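Local structure of myosin-I heavy chain (Dictyostelium discoideum, 5EJR) at residues Ser87-Ile98 with Arg188-Ile197. The protein is an actin-based class VII myosin motor with ATPase activity, involved in the early steps of phagocytosis and adhesion, seen here as its second MyTH4-FERM tail domain. Numbering follows the deposited sequence.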
loop_
_atom_site.group_PDB
_atom_site.type_symbol
_atom_site.label_atom_id
_atom_site.label_comp_id
_atom_site.label_asym_id
_atom_site.label_seq_id
_atom_site.Cartn_x
_atom_site.Cartn_y
_atom_site.Cartn_z
ATOM N N SER A 87 12.534 -6.310 -10.144
ATOM C CA SER A 87 11.196 -5.835 -9.760
ATOM C C SER A 87 10.936 -4.436 -10.310
ATOM O O SER A 87 9.865 -4.181 -10.865
ATOM C CB SER A 87 10.991 -5.887 -8.248
ATOM O OG SER A 87 11.917 -5.075 -7.548
ATOM N N LEU A 88 11.946 -3.564 -10.209
ATOM C CA LEU A 88 11.956 -2.184 -10.714
ATOM C C LEU A 88 11.800 -2.175 -12.241
ATOM O O LEU A 88 11.075 -1.335 -12.774
ATOM C CB LEU A 88 13.271 -1.503 -10.307
ATOM C CG LEU A 88 13.227 -0.471 -9.162
ATOM C CD1 LEU A 88 12.529 -1.010 -7.922
ATOM C CD2 LEU A 88 14.632 0.003 -8.798
ATOM N N VAL A 89 12.404 -3.171 -12.931
ATOM C CA VAL A 89 12.329 -3.283 -14.398
ATOM C C VAL A 89 10.913 -3.644 -14.847
ATOM O O VAL A 89 10.357 -2.948 -15.697
ATOM C CB VAL A 89 13.431 -4.223 -14.969
ATOM C CG1 VAL A 89 13.144 -4.611 -16.419
ATOM C CG2 VAL A 89 14.804 -3.575 -14.858
ATOM N N ILE A 90 10.309 -4.690 -14.254
ATOM C CA ILE A 90 8.942 -5.087 -14.601
ATOM C C ILE A 90 7.917 -4.003 -14.173
ATOM O O ILE A 90 6.939 -3.811 -14.881
ATOM C CB ILE A 90 8.589 -6.516 -14.091
ATOM C CG1 ILE A 90 7.268 -7.031 -14.719
ATOM C CG2 ILE A 90 8.592 -6.606 -12.560
ATOM C CD1 ILE A 90 7.056 -8.595 -14.616
ATOM N N GLN A 91 8.156 -3.274 -13.055
ATOM C CA GLN A 91 7.266 -2.175 -12.644
ATOM C C GLN A 91 7.218 -1.085 -13.742
ATOM O O GLN A 91 6.138 -0.594 -14.059
ATOM C CB GLN A 91 7.716 -1.578 -11.312
ATOM C CG GLN A 91 7.170 -2.356 -10.117
ATOM C CD GLN A 91 8.014 -2.147 -8.895
ATOM O OE1 GLN A 91 8.519 -1.053 -8.625
ATOM N NE2 GLN A 91 8.219 -3.202 -8.141
ATOM N N SER A 92 8.384 -0.785 -14.371
ATOM C CA SER A 92 8.526 0.162 -15.490
ATOM C C SER A 92 7.681 -0.288 -16.686
ATOM O O SER A 92 6.904 0.512 -17.212
ATOM C CB SER A 92 9.992 0.300 -15.892
ATOM O OG SER A 92 10.140 1.205 -16.972
ATOM N N ILE A 93 7.777 -1.599 -17.061
ATOM C CA ILE A 93 7.043 -2.211 -18.167
ATOM C C ILE A 93 5.556 -2.118 -17.954
ATOM O O ILE A 93 4.840 -1.740 -18.878
ATOM C CB ILE A 93 7.491 -3.683 -18.434
ATOM C CG1 ILE A 93 8.993 -3.763 -18.792
ATOM C CG2 ILE A 93 6.628 -4.360 -19.528
ATOM C CD1 ILE A 93 9.612 -5.155 -18.666
ATOM N N ILE A 94 5.078 -2.487 -16.756
ATOM C CA ILE A 94 3.644 -2.458 -16.493
ATOM C C ILE A 94 3.161 -1.004 -16.418
ATOM O O ILE A 94 2.091 -0.709 -16.954
ATOM C CB ILE A 94 3.246 -3.360 -15.291
ATOM C CG1 ILE A 94 3.148 -4.842 -15.769
ATOM C CG2 ILE A 94 1.927 -2.927 -14.638
ATOM C CD1 ILE A 94 3.636 -5.779 -14.808
ATOM N N SER A 95 3.986 -0.097 -15.863
ATOM C CA SER A 95 3.645 1.336 -15.796
ATOM C C SER A 95 3.457 1.868 -17.226
ATOM O O SER A 95 2.427 2.488 -17.523
ATOM C CB SER A 95 4.726 2.121 -15.059
ATOM O OG SER A 95 4.545 3.520 -15.219
ATOM N N ARG A 96 4.411 1.526 -18.139
ATOM C CA ARG A 96 4.327 1.920 -19.550
ATOM C C ARG A 96 3.021 1.412 -20.167
ATOM O O ARG A 96 2.341 2.171 -20.850
ATOM C CB ARG A 96 5.567 1.435 -20.323
ATOM C CG ARG A 96 5.656 1.916 -21.782
ATOM C CD ARG A 96 6.946 1.497 -22.455
ATOM N NE ARG A 96 8.146 2.047 -21.814
ATOM C CZ ARG A 96 8.950 1.368 -20.999
ATOM N NH1 ARG A 96 8.684 0.099 -20.696
ATOM N NH2 ARG A 96 10.011 1.954 -20.463
ATOM N N GLY A 97 2.651 0.162 -19.871
ATOM C CA GLY A 97 1.405 -0.418 -20.364
ATOM C C GLY A 97 0.149 0.231 -19.825
ATOM O O GLY A 97 -0.812 0.422 -20.574
ATOM N N ILE A 98 0.144 0.557 -18.511
ATOM C CA ILE A 98 -0.972 1.240 -17.818
ATOM C C ILE A 98 -1.262 2.616 -18.472
ATOM O O ILE A 98 -2.393 2.855 -18.907
ATOM C CB ILE A 98 -0.694 1.381 -16.272
ATOM C CG1 ILE A 98 -0.893 0.038 -15.528
ATOM C CG2 ILE A 98 -1.547 2.488 -15.631
ATOM C CD1 ILE A 98 -0.331 -0.001 -14.105
ATOM N N ARG A 188 -5.484 -3.140 -10.665
ATOM C CA ARG A 188 -4.169 -2.874 -10.057
ATOM C C ARG A 188 -3.520 -1.634 -10.674
ATOM O O ARG A 188 -3.699 -1.393 -11.864
ATOM C CB ARG A 188 -3.235 -4.097 -10.206
ATOM C CG ARG A 188 -3.563 -5.278 -9.278
ATOM C CD ARG A 188 -3.004 -5.138 -7.858
ATOM N NE ARG A 188 -1.559 -4.927 -7.846
ATOM C CZ ARG A 188 -0.656 -5.900 -7.843
ATOM N NH1 ARG A 188 -1.038 -7.173 -7.796
ATOM N NH2 ARG A 188 0.637 -5.609 -7.873
ATOM N N LYS A 189 -2.779 -0.845 -9.860
ATOM C CA LYS A 189 -2.157 0.414 -10.287
ATOM C C LYS A 189 -0.653 0.306 -10.453
ATOM O O LYS A 189 -0.029 1.219 -10.993
ATOM C CB LYS A 189 -2.467 1.542 -9.267
ATOM C CG LYS A 189 -3.939 1.745 -8.918
ATOM C CD LYS A 189 -4.680 2.552 -9.968
ATOM C CE LYS A 189 -6.146 2.726 -9.646
ATOM N NZ LYS A 189 -6.947 1.520 -9.977
ATOM N N MET A 190 -0.055 -0.745 -9.896
ATOM C CA MET A 190 1.388 -0.938 -9.943
ATOM C C MET A 190 1.717 -2.325 -10.462
ATOM O O MET A 190 0.879 -3.238 -10.396
ATOM C CB MET A 190 2.016 -0.801 -8.537
ATOM C CG MET A 190 1.866 0.563 -7.897
ATOM S SD MET A 190 2.877 1.842 -8.676
ATOM C CE MET A 190 4.443 1.549 -7.892
ATOM N N GLY A 191 2.960 -2.458 -10.927
ATOM C CA GLY A 191 3.556 -3.724 -11.327
ATOM C C GLY A 191 3.957 -4.450 -10.055
ATOM O O GLY A 191 3.767 -3.910 -8.953
ATOM N N PRO A 192 4.533 -5.668 -10.128
ATOM C CA PRO A 192 4.833 -6.389 -8.879
ATOM C C PRO A 192 6.122 -6.017 -8.170
ATOM O O PRO A 192 7.128 -5.727 -8.809
ATOM C CB PRO A 192 4.849 -7.846 -9.330
ATOM C CG PRO A 192 5.361 -7.769 -10.745
ATOM C CD PRO A 192 4.832 -6.494 -11.320
ATOM N N SER A 193 6.095 -6.093 -6.819
ATOM C CA SER A 193 7.252 -5.879 -5.953
ATOM C C SER A 193 8.058 -7.177 -5.978
ATOM O O SER A 193 7.522 -8.196 -6.402
ATOM C CB SER A 193 6.797 -5.614 -4.514
ATOM O OG SER A 193 5.997 -6.677 -4.014
ATOM N N ALA A 194 9.297 -7.168 -5.468
ATOM C CA ALA A 194 10.122 -8.386 -5.369
ATOM C C ALA A 194 9.430 -9.409 -4.450
ATOM O O ALA A 194 9.552 -10.611 -4.684
ATOM C CB ALA A 194 11.503 -8.049 -4.841
ATOM N N THR A 195 8.616 -8.915 -3.476
ATOM C CA THR A 195 7.799 -9.727 -2.558
ATOM C C THR A 195 6.710 -10.471 -3.332
ATOM O O THR A 195 6.559 -11.686 -3.157
ATOM C CB THR A 195 7.202 -8.837 -1.441
ATOM O OG1 THR A 195 8.281 -8.347 -0.657
ATOM C CG2 THR A 195 6.212 -9.586 -0.533
ATOM N N GLU A 196 5.928 -9.736 -4.153
ATOM C CA GLU A 196 4.848 -10.313 -4.962
ATOM C C GLU A 196 5.413 -11.319 -5.954
ATOM O O GLU A 196 4.741 -12.294 -6.277
ATOM C CB GLU A 196 4.109 -9.234 -5.750
ATOM C CG GLU A 196 2.827 -9.759 -6.386
ATOM C CD GLU A 196 1.967 -8.737 -7.086
ATOM O OE1 GLU A 196 2.271 -7.530 -6.965
ATOM O OE2 GLU A 196 0.976 -9.139 -7.740
ATOM N N ILE A 197 6.632 -11.053 -6.456
ATOM C CA ILE A 197 7.291 -11.912 -7.437
ATOM C C ILE A 197 7.612 -13.263 -6.794
ATOM O O ILE A 197 7.174 -14.288 -7.311
ATOM C CB ILE A 197 8.510 -11.193 -8.095
ATOM C CG1 ILE A 197 8.010 -10.112 -9.093
ATOM C CG2 ILE A 197 9.424 -12.192 -8.817
ATOM C CD1 ILE A 197 9.036 -8.962 -9.437
#
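Ser87, Ile90, Gln91, Ile94 and Ile98 dock helix 86-99 of the MyTH4 domain against the loop 188-193, extended from Met190 on, and the first turn of helix 194-205, in a buried, mostly apolar contact beside the FERM helix 274-283. The two backbones come closest at Gly191, whose CA lies 4.2 Å from the CA of Gln91; a side chain there would run into the helix. Ile94 lays CG2 on Gly191 CA (3.8 Å); with CG1 anti to the carbonyl carbon (chi1 -81°) the other branch runs toward the proline, and CD1 touches Pro192 CD. Ile90 CG2 meets Pro192 CG at 3.9 Å, the two side chains crossing at about a right angle, and the same methyl meets Ile197 CD1. Ser87 CB sits 3.5 Å from Ala194 N; Ile98 CD1 rests on Lys189 O at 3.4 Å. One hydrogen bond joins the segments, Gln91 NE2 to Pro192 O (2.8 Å, 177°): the acceptor lies in the Gln91 amide plane, while NE2 sits above the Pro192 carbonyl plane, 49° out of it. NE2 also bonds Glu282 OE1, which Ser87 OG shares. A leucine in place of Gln91 would probably leave Pro192 O without this donor and Glu282 with one partner fewer. Apolar packing thus carries the contact, while the Gln91 amide and the Arg188-Asp276 salt bridge link MyTH4 to FERM helix 274-283.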